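Local coordinates for protein response regulator (Caulobacter vibrioides, PDB 3N0R) that probably relays stress signals to transcription, its sigma-factor-like region binding an anti-sigma factor when phosphorylation of its receiver domain releases that region, at residues Q97-G102 against Q107-I112; V79-W84 against Q135-D140; P114-A119 against Q152-A157. The protein carries 1 engineered substitution. One frame throughout, in Å; residues are numbered along the deposited sequence.

Contact 1: Q97-G102 against Q107-I112; sequences QGLHAG and QRLMRI
Gln107 reaches from helix 104-112 back to the loop that leads into it, meeting the backbone of Ala101 and Gly102. Its CB takes no part. CG, set beside the backbone N (chi1 -62°), carries the chain toward the loop and lies 3.4 Å from Ala101 O. From there an extended CG-CD segment holds the amide out, and its NE2 comes to 3.1 Å from Gly102 O. With an N-H...O angle of 135° this bond is weak, and since the side chain is modelled in two conformations it is doubtful as a constant feature. The apolar half of the contact is equally light. Leu99 and Leu109 cross at about a right angle and touch through their methyls, CD1 to CD1 at 3.9 Å, while Ala101 CB lies 4.4 Å from SE of the selenomethionine Met110. The loop also braces itself: Gln97 NE2 gives Leu99 O a nearly straight bond (2.9 Å, 167°) in the carbonyl plane, and the same nitrogen lies above one face of the His100 ring, toward its rim. Leucine suits position 99 because a branched apolar side chain can touch Leu109 and Trp84 together. The contact joins a surface loop to the helix that follows it; backbone hydrogen bonds tie Gly98 and Leu99 to the end of helix 72-84, while Asp103 OD2 accepts from the backbone N of His100 just before helix 104-112 begins.

Contact 2: V79-W84 against Q135-D140; sequences VFHAIW and QILDCD
His81 alone carries the helix 72-84 side of this contact, meeting Ile136 and Leu137 in the last turn of helix 130-137. Before it in sequence, Val79 packs on Leu64 and Phe80 on Tyr51 and Val52 of helix 45-60, so both serve other neighbours. At His81 the helix turns a side chain toward Ile136, whose CG2 stands over one face of the imidazole, 3.6 Å from the centroid and 18° off the normal. This CH-pi contact is shifted toward CD2, which CG2 approaches to 3.4 Å. The methyl is offered because CG2 lies anti to the backbone N of Ile136 (chi1 -66° for CG1). Leu137 arrives obliquely, its CD2 3.6 Å from His81 CE1, and Ile136 O lies 3.7 Å from His81 CB. Farther along, Ile83 packs on Ala55, and Trp84 stacks on Tyr51 while its NE1 bonds Tyr51 O. A histidine suits position 81 because it is flat and two-natured. One face accepts a methyl in a buried setting, while the rim meets polar groups: NE2 is hydrogen-bonded to the hydroxyl of Tyr37, and Gln118 OE1 packs near CE1.

Contact 3: P114-A119 against Q152-A157; sequences PRSRQA and QAEIDA
Arg117 and Glu154 meet as a salt bridge that joins helix 115-125 to helix 141-156, whose segments here are nearly perpendicular (86°) with axes 10.6 Å apart. The tight part is the guanidinium. Arg117 starts with CG anti to its backbone N (chi1 -165°), then bends at chi2 and chi3, which folds the group back toward the second helix. There NH2 gives Glu154 OE1 a bond of 3.0 Å, running in the guanidinium plane and using the anti lone pair of the carboxylate oxygen; the two flat groups are 53° apart. Over one guanidinium face sits Ile155, with CG1 3.9 Å from NH1, an apolar lid on a group whose polarity lies at its edge. The Ser116 side is looser and is bridged by water. Water 1 accepts from Arg117 NE at 2.9 Å, donates to Glu154 OE1 at 2.7 Å and bonds Ser116 OG; water 2 links that hydroxyl to the other oxygen, donating to Glu154 OE2 at 2.6 Å. A small hydroxyl suits position 116, since it can serve both waters, and an extended glutamate can reach them from an exposed position. Beyond this pair lies helix 264-277: Gln273 OE1 accepts a hydrogen bond from Arg117 NH1, Phe276 makes a cation-pi contact with Arg117, and Lys268 pairs with Asp156, so the contact sits where the sigma-like helices meet the receiver's last helix.

Contacts 2 and 3 are buried and contact 1 lies at the surface, yet the buried two differ. Across its segments contact 2 is apolar packing on one ring, whose polar needs are met from outside; contact 3, beside the receiver domain, is charged, bridged by two waters and open to solvent on its Glu154 side. Contact 1 relies on light methyl touches and one weak bond. It packs against the end of helix 72-84, on which one side of contact 2 lies, Trp84 O meeting the CD1 atoms of Leu99 and Leu109. Helix 115-125 joins contact 3 to contact 2: Arg115 NH1 reaches Leu137 O. Contact 1 leads directly into contact 3 along the chain, although their segments otherwise do not touch.

Contact 1: Q97-G102 against Q107-I112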
loop_
_atom_site.group_PDB
_atom_site.type_symbol
_atom_site.label_atom_id
_atom_site.label_comp_id
_atom_site.label_asym_id
_atom_site.label_seq_id
_atom_site.Cartn_x
_atom_site.Cartn_y
_atom_site.Cartn_z
ATOM N N GLN A 97 19.890 -1.902 -14.271
ATOM C CA GLN A 97 18.519 -1.596 -14.650
ATOM C C GLN A 97 17.850 -2.812 -15.277
ATOM O O GLN A 97 18.398 -3.393 -16.212
ATOM C CB GLN A 97 18.471 -0.413 -15.610
ATOM C CG GLN A 97 17.053 0.050 -15.846
ATOM C CD GLN A 97 16.940 1.243 -16.766
ATOM O OE1 GLN A 97 17.863 2.059 -16.885
ATOM N NE2 GLN A 97 15.790 1.365 -17.416
ATOM N N GLY A 98 16.663 -3.168 -14.782
ATOM C CA GLY A 98 15.921 -4.315 -15.281
ATOM C C GLY A 98 14.962 -3.909 -16.393
ATOM O O GLY A 98 15.309 -3.982 -17.576
ATOM N N LEU A 99 13.757 -3.476 -16.032
ATOM C CA LEU A 99 12.813 -2.976 -17.022
ATOM C C LEU A 99 13.341 -1.740 -17.732
ATOM O O LEU A 99 14.025 -0.902 -17.122
ATOM C CB LEU A 99 11.468 -2.621 -16.377
ATOM C CG LEU A 99 10.558 -3.745 -15.877
ATOM C CD1 LEU A 99 9.219 -3.189 -15.452
ATOM C CD2 LEU A 99 10.382 -4.871 -16.894
ATOM N N HIS A 100 13.005 -1.630 -19.014
ATOM C CA HIS A 100 13.253 -0.426 -19.796
ATOM C C HIS A 100 11.938 0.035 -20.393
ATOM O O HIS A 100 10.963 -0.721 -20.386
ATOM C CB HIS A 100 14.311 -0.689 -20.873
ATOM C CG HIS A 100 15.656 -0.975 -20.294
ATOM N ND1 HIS A 100 15.950 -2.164 -19.661
ATOM C CD2 HIS A 100 16.756 -0.197 -20.162
ATOM C CE1 HIS A 100 17.187 -2.122 -19.200
ATOM N NE2 HIS A 100 17.696 -0.938 -19.485
ATOM N N ALA A 101 11.916 1.265 -20.903
ATOM C CA ALA A 101 10.668 1.942 -21.253
ATOM C C ALA A 101 9.810 1.169 -22.256
ATOM O O ALA A 101 8.584 1.264 -22.231
ATOM C CB ALA A 101 10.957 3.348 -21.772
ATOM N N GLY A 102 10.451 0.412 -23.140
ATOM C CA GLY A 102 9.728 -0.324 -24.160
ATOM C C GLY A 102 8.979 -1.546 -23.659
ATOM O O GLY A 102 8.132 -2.088 -24.371
ATOM N N GLN A 107 5.598 0.338 -19.397
ATOM C CA GLN A 107 4.598 1.263 -19.906
ATOM C C GLN A 107 3.422 1.399 -18.940
ATOM O O GLN A 107 2.929 2.506 -18.688
ATOM C CB GLN A 107 4.116 0.804 -21.280
ATOM C CG GLN A 107 5.216 0.762 -22.327
ATOM C CD GLN A 107 4.705 0.320 -23.678
ATOM O OE1 GLN A 107 3.780 0.915 -24.230
ATOM N NE2 GLN A 107 5.302 -0.734 -24.219
ATOM N N ARG A 108 2.971 0.274 -18.389
ATOM C CA ARG A 108 1.893 0.329 -17.405
ATOM C C ARG A 108 2.337 1.067 -16.150
ATOM O O ARG A 108 1.609 1.915 -15.630
ATOM C CB ARG A 108 1.378 -1.060 -17.024
ATOM C CG ARG A 108 0.466 -1.008 -15.791
ATOM C CD ARG A 108 -0.618 -2.080 -15.775
ATOM N NE ARG A 108 -1.492 -1.948 -14.605
ATOM C CZ ARG A 108 -2.680 -1.348 -14.609
ATOM N NH1 ARG A 108 -3.162 -0.819 -15.727
ATOM N NH2 ARG A 108 -3.399 -1.280 -13.489
ATOM N N LEU A 109 3.530 0.742 -15.661
ATOM C CA LEU A 109 4.022 1.377 -14.444
ATOM C C LEU A 109 4.215 2.881 -14.604
ATOM O O LEU A 109 4.016 3.638 -13.659
ATOM C CB LEU A 109 5.304 0.705 -13.958
ATOM C CG LEU A 109 5.112 -0.694 -13.369
ATOM C CD1 LEU A 109 6.441 -1.445 -13.300
ATOM C CD2 LEU A 109 4.453 -0.650 -11.990
HETATM N N MSE A 110 4.598 3.324 -15.792
HETATM C CA MSE A 110 4.776 4.760 -15.998
HETATM C C MSE A 110 3.450 5.509 -15.830
HETATM O O MSE A 110 3.423 6.659 -15.392
HETATM C CB MSE A 110 5.435 5.039 -17.351
HETATM C CG MSE A 110 6.920 4.657 -17.380
HETATM SE SE MSE A 110 7.641 4.673 -19.175
HETATM C CE MSE A 110 6.136 5.628 -19.933
ATOM N N ARG A 111 2.351 4.833 -16.151
ATOM C CA ARG A 111 1.026 5.428 -16.056
ATOM C C ARG A 111 0.455 5.354 -14.641
ATOM O O ARG A 111 -0.069 6.342 -14.126
ATOM C CB ARG A 111 0.071 4.745 -17.030
ATOM N N ILE A 112 0.545 4.185 -14.008
ATOM C CA ILE A 112 -0.089 4.003 -12.702
ATOM C C ILE A 112 0.822 4.312 -11.526
ATOM O O ILE A 112 0.334 4.595 -10.431
ATOM C CB ILE A 112 -0.664 2.577 -12.519
ATOM C CG1 ILE A 112 0.461 1.537 -12.423
ATOM C CG2 ILE A 112 -1.653 2.252 -13.630
ATOM C CD1 ILE A 112 -0.013 0.135 -12.076
#

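Contact 2: V79-W84 against Q135-D140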
loop_
_atom_site.group_PDB
_atom_site.type_symbol
_atom_site.label_atom_id
_atom_site.label_comp_id
_atom_site.label_asym_id
_atom_site.label_seq_id
_atom_site.Cartn_x
_atom_site.Cartn_y
_atom_site.Cartn_z
ATOM N N VAL A 79 17.290 -1.665 -4.752
ATOM C CA VAL A 79 17.374 -2.771 -5.703
ATOM C C VAL A 79 16.029 -2.991 -6.404
ATOM O O VAL A 79 15.972 -3.156 -7.623
ATOM C CB VAL A 79 17.869 -4.054 -5.002
ATOM C CG1 VAL A 79 17.558 -5.286 -5.836
ATOM C CG2 VAL A 79 19.370 -3.931 -4.720
ATOM N N PHE A 80 14.945 -2.987 -5.631
ATOM C CA PHE A 80 13.610 -3.140 -6.201
ATOM C C PHE A 80 13.354 -2.072 -7.272
ATOM O O PHE A 80 12.848 -2.363 -8.351
ATOM C CB PHE A 80 12.573 -3.036 -5.084
ATOM C CG PHE A 80 11.155 -3.240 -5.545
ATOM C CD1 PHE A 80 10.418 -2.175 -6.050
ATOM C CD2 PHE A 80 10.559 -4.495 -5.489
ATOM C CE1 PHE A 80 9.114 -2.353 -6.473
ATOM C CE2 PHE A 80 9.245 -4.679 -5.901
ATOM C CZ PHE A 80 8.527 -3.620 -6.408
ATOM N N HIS A 81 13.737 -0.831 -6.974
ATOM C CA HIS A 81 13.565 0.261 -7.925
ATOM C C HIS A 81 14.443 0.134 -9.166
ATOM O O HIS A 81 14.022 0.490 -10.265
ATOM C CB HIS A 81 13.796 1.597 -7.226
ATOM C CG HIS A 81 12.586 2.109 -6.523
ATOM N ND1 HIS A 81 11.957 3.268 -6.920
ATOM C CD2 HIS A 81 11.861 1.618 -5.487
ATOM C CE1 HIS A 81 10.899 3.478 -6.159
ATOM N NE2 HIS A 81 10.802 2.485 -5.292
ATOM N N ALA A 82 15.669 -0.353 -9.000
ATOM C CA ALA A 82 16.551 -0.592 -10.147
ATOM C C ALA A 82 15.942 -1.621 -11.103
ATOM O O ALA A 82 15.997 -1.465 -12.327
ATOM C CB ALA A 82 17.935 -1.055 -9.675
ATOM N N ILE A 83 15.370 -2.681 -10.538
ATOM C CA ILE A 83 14.789 -3.740 -11.349
ATOM C C ILE A 83 13.503 -3.289 -12.040
ATOM O O ILE A 83 13.346 -3.511 -13.239
ATOM C CB ILE A 83 14.524 -5.017 -10.523
ATOM C CG1 ILE A 83 15.849 -5.602 -10.019
ATOM C CG2 ILE A 83 13.766 -6.043 -11.345
ATOM C CD1 ILE A 83 15.693 -6.700 -8.968
ATOM N N TRP A 84 12.604 -2.642 -11.291
ATOM C CA TRP A 84 11.233 -2.443 -11.756
ATOM C C TRP A 84 10.846 -1.027 -12.161
ATOM O O TRP A 84 9.917 -0.862 -12.951
ATOM C CB TRP A 84 10.229 -2.953 -10.705
ATOM C CG TRP A 84 10.337 -4.423 -10.454
ATOM C CD1 TRP A 84 10.849 -5.040 -9.344
ATOM C CD2 TRP A 84 9.945 -5.464 -11.351
ATOM N NE1 TRP A 84 10.804 -6.405 -9.508
ATOM C CE2 TRP A 84 10.253 -6.690 -10.734
ATOM C CE3 TRP A 84 9.367 -5.473 -12.625
ATOM C CZ2 TRP A 84 9.994 -7.919 -11.347
ATOM C CZ3 TRP A 84 9.117 -6.692 -13.236
ATOM C CH2 TRP A 84 9.430 -7.897 -12.599
ATOM N N GLN A 135 17.583 8.208 -1.770
ATOM C CA GLN A 135 18.522 7.121 -2.077
ATOM C C GLN A 135 17.843 6.048 -2.899
ATOM O O GLN A 135 18.431 5.472 -3.805
ATOM C CB GLN A 135 19.052 6.445 -0.812
ATOM C CG GLN A 135 19.573 7.376 0.240
ATOM C CD GLN A 135 20.526 8.401 -0.318
ATOM O OE1 GLN A 135 21.459 8.075 -1.061
ATOM N NE2 GLN A 135 20.306 9.652 0.041
ATOM N N ILE A 136 16.591 5.771 -2.566
ATOM C CA ILE A 136 15.844 4.724 -3.245
ATOM C C ILE A 136 15.527 5.134 -4.675
ATOM O O ILE A 136 15.635 4.322 -5.602
ATOM C CB ILE A 136 14.566 4.387 -2.460
ATOM C CG1 ILE A 136 14.940 3.762 -1.109
ATOM C CG2 ILE A 136 13.662 3.456 -3.263
ATOM C CD1 ILE A 136 13.814 3.716 -0.110
ATOM N N LEU A 137 15.153 6.400 -4.847
ATOM C CA LEU A 137 14.779 6.952 -6.149
ATOM C C LEU A 137 15.985 7.423 -6.956
ATOM O O LEU A 137 15.856 7.727 -8.141
ATOM C CB LEU A 137 13.820 8.128 -5.950
ATOM C CG LEU A 137 12.472 7.732 -5.356
ATOM C CD1 LEU A 137 11.771 8.963 -4.802
ATOM C CD2 LEU A 137 11.630 7.045 -6.408
ATOM N N ASP A 138 17.149 7.507 -6.317
ATOM C CA ASP A 138 18.353 8.033 -6.963
ATOM C C ASP A 138 18.166 9.478 -7.440
ATOM O O ASP A 138 18.429 9.807 -8.598
ATOM C CB ASP A 138 18.784 7.122 -8.119
ATOM C CG ASP A 138 20.195 7.407 -8.598
ATOM O OD1 ASP A 138 20.970 8.048 -7.855
ATOM O OD2 ASP A 138 20.532 6.980 -9.721
ATOM N N CYS A 139 17.717 10.343 -6.534
ATOM C CA CYS A 139 17.552 11.757 -6.844
ATOM C C CYS A 139 17.994 12.583 -5.648
ATOM O O CYS A 139 18.361 12.031 -4.614
ATOM C CB CYS A 139 16.092 12.065 -7.211
ATOM S SG CYS A 139 14.900 11.866 -5.864
ATOM N N ASP A 140 17.968 13.905 -5.780
ATOM C CA ASP A 140 18.358 14.753 -4.660
ATOM C C ASP A 140 17.181 15.125 -3.753
ATOM O O ASP A 140 16.026 14.780 -4.029
ATOM C CB ASP A 140 19.213 15.969 -5.088
ATOM C CG ASP A 140 18.428 17.047 -5.825
ATOM O OD1 ASP A 140 17.190 17.014 -5.861
ATOM O OD2 ASP A 140 19.075 17.968 -6.364
#

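Contact 3: P114-A119 against Q152-A157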
loop_
_atom_site.group_PDB
_atom_site.type_symbol
_atom_site.label_atom_id
_atom_site.label_comp_id
_atom_site.label_asym_id
_atom_site.label_seq_id
_atom_site.Cartn_x
_atom_site.Cartn_y
_atom_site.Cartn_z
ATOM N N PRO A 114 3.860 6.651 -11.290
ATOM C CA PRO A 114 4.897 7.640 -11.608
ATOM C C PRO A 114 5.792 7.893 -10.399
ATOM O O PRO A 114 5.445 7.542 -9.256
ATOM C CB PRO A 114 4.083 8.895 -11.935
ATOM C CG PRO A 114 2.840 8.744 -11.103
ATOM C CD PRO A 114 2.524 7.267 -11.176
ATOM N N ARG A 115 6.947 8.497 -10.652
ATOM C CA ARG A 115 7.909 8.761 -9.589
ATOM C C ARG A 115 7.313 9.577 -8.443
ATOM O O ARG A 115 7.660 9.361 -7.288
ATOM C CB ARG A 115 9.202 9.380 -10.143
ATOM C CG ARG A 115 10.120 8.304 -10.739
ATOM C CD ARG A 115 11.304 8.826 -11.499
ATOM N NE ARG A 115 12.259 9.576 -10.689
ATOM C CZ ARG A 115 13.228 9.058 -9.933
ATOM N NH1 ARG A 115 13.384 7.738 -9.777
ATOM N NH2 ARG A 115 14.045 9.887 -9.305
ATOM N N SER A 116 6.401 10.495 -8.742
ATOM C CA SER A 116 5.764 11.263 -7.673
ATOM C C SER A 116 5.044 10.342 -6.690
ATOM O O SER A 116 5.131 10.515 -5.473
ATOM C CB SER A 116 4.780 12.277 -8.253
ATOM O OG SER A 116 3.850 11.628 -9.101
ATOM N N ARG A 117 4.328 9.361 -7.224
ATOM C CA ARG A 117 3.572 8.450 -6.375
ATOM C C ARG A 117 4.489 7.511 -5.592
ATOM O O ARG A 117 4.221 7.201 -4.428
ATOM C CB ARG A 117 2.570 7.650 -7.200
ATOM C CG ARG A 117 1.523 6.957 -6.365
ATOM C CD ARG A 117 0.663 7.933 -5.551
ATOM N NE ARG A 117 0.003 8.943 -6.377
ATOM C CZ ARG A 117 -1.304 8.979 -6.642
ATOM N NH1 ARG A 117 -2.130 8.062 -6.147
ATOM N NH2 ARG A 117 -1.791 9.955 -7.400
ATOM N N GLN A 118 5.589 7.093 -6.211
ATOM C CA GLN A 118 6.594 6.317 -5.506
ATOM C C GLN A 118 7.123 7.107 -4.310
ATOM O O GLN A 118 7.198 6.583 -3.209
ATOM C CB GLN A 118 7.748 5.972 -6.445
ATOM C CG GLN A 118 7.353 5.113 -7.625
ATOM C CD GLN A 118 8.419 5.119 -8.692
ATOM O OE1 GLN A 118 9.606 5.182 -8.385
ATOM N NE2 GLN A 118 8.006 5.070 -9.954
ATOM N N ALA A 119 7.495 8.365 -4.530
ATOM C CA ALA A 119 8.052 9.189 -3.459
ATOM C C ALA A 119 7.056 9.334 -2.307
ATOM O O ALA A 119 7.411 9.240 -1.128
ATOM C CB ALA A 119 8.462 10.555 -3.983
ATOM N N GLN A 152 0.904 14.561 -3.241
ATOM C CA GLN A 152 0.006 14.982 -2.177
ATOM C C GLN A 152 -1.181 15.761 -2.743
ATOM O O GLN A 152 -2.325 15.569 -2.324
ATOM C CB GLN A 152 0.761 15.820 -1.148
ATOM C CG GLN A 152 -0.047 16.164 0.086
ATOM C CD GLN A 152 0.789 16.871 1.134
ATOM O OE1 GLN A 152 2.015 16.958 1.011
ATOM N NE2 GLN A 152 0.133 17.377 2.170
ATOM N N ALA A 153 -0.908 16.634 -3.703
ATOM C CA ALA A 153 -1.967 17.400 -4.340
ATOM C C ALA A 153 -2.939 16.480 -5.075
ATOM O O ALA A 153 -4.152 16.676 -5.002
ATOM C CB ALA A 153 -1.387 18.444 -5.285
ATOM N N GLU A 154 -2.412 15.481 -5.788
ATOM C CA GLU A 154 -3.258 14.526 -6.517
ATOM C C GLU A 154 -4.148 13.726 -5.575
ATOM O O GLU A 154 -5.333 13.501 -5.847
ATOM C CB GLU A 154 -2.400 13.573 -7.357
ATOM C CG GLU A 154 -1.750 14.266 -8.520
ATOM C CD GLU A 154 -0.717 13.426 -9.233
ATOM O OE1 GLU A 154 -0.607 12.215 -8.951
ATOM O OE2 GLU A 154 0.005 13.993 -10.080
ATOM N N ILE A 155 -3.566 13.259 -4.481
ATOM C CA ILE A 155 -4.319 12.483 -3.516
ATOM C C ILE A 155 -5.369 13.352 -2.818
ATOM O O ILE A 155 -6.527 12.954 -2.685
ATOM C CB ILE A 155 -3.375 11.775 -2.538
ATOM C CG1 ILE A 155 -2.580 10.714 -3.309
ATOM C CG2 ILE A 155 -4.165 11.161 -1.385
ATOM C CD1 ILE A 155 -1.407 10.160 -2.577
ATOM N N ASP A 156 -4.987 14.562 -2.423
ATOM C CA ASP A 156 -5.932 15.445 -1.763
ATOM C C ASP A 156 -7.080 15.819 -2.715
ATOM O O ASP A 156 -8.215 16.028 -2.281
ATOM C CB ASP A 156 -5.227 16.689 -1.196
ATOM C CG ASP A 156 -4.334 16.376 0.005
ATOM O OD1 ASP A 156 -4.381 15.247 0.538
ATOM O OD2 ASP A 156 -3.584 17.274 0.434
ATOM N N ALA A 157 -6.791 15.860 -4.018
ATOM C CA ALA A 157 -7.786 16.189 -5.046
ATOM C C ALA A 157 -8.773 15.050 -5.362
ATOM O O ALA A 157 -9.746 15.259 -6.092
ATOM C CB ALA A 157 -7.100 16.677 -6.325
HETATM O O HOH W 1 1.462 10.878 -7.906
HETATM O O HOH W 2 2.473 13.301 -10.674
#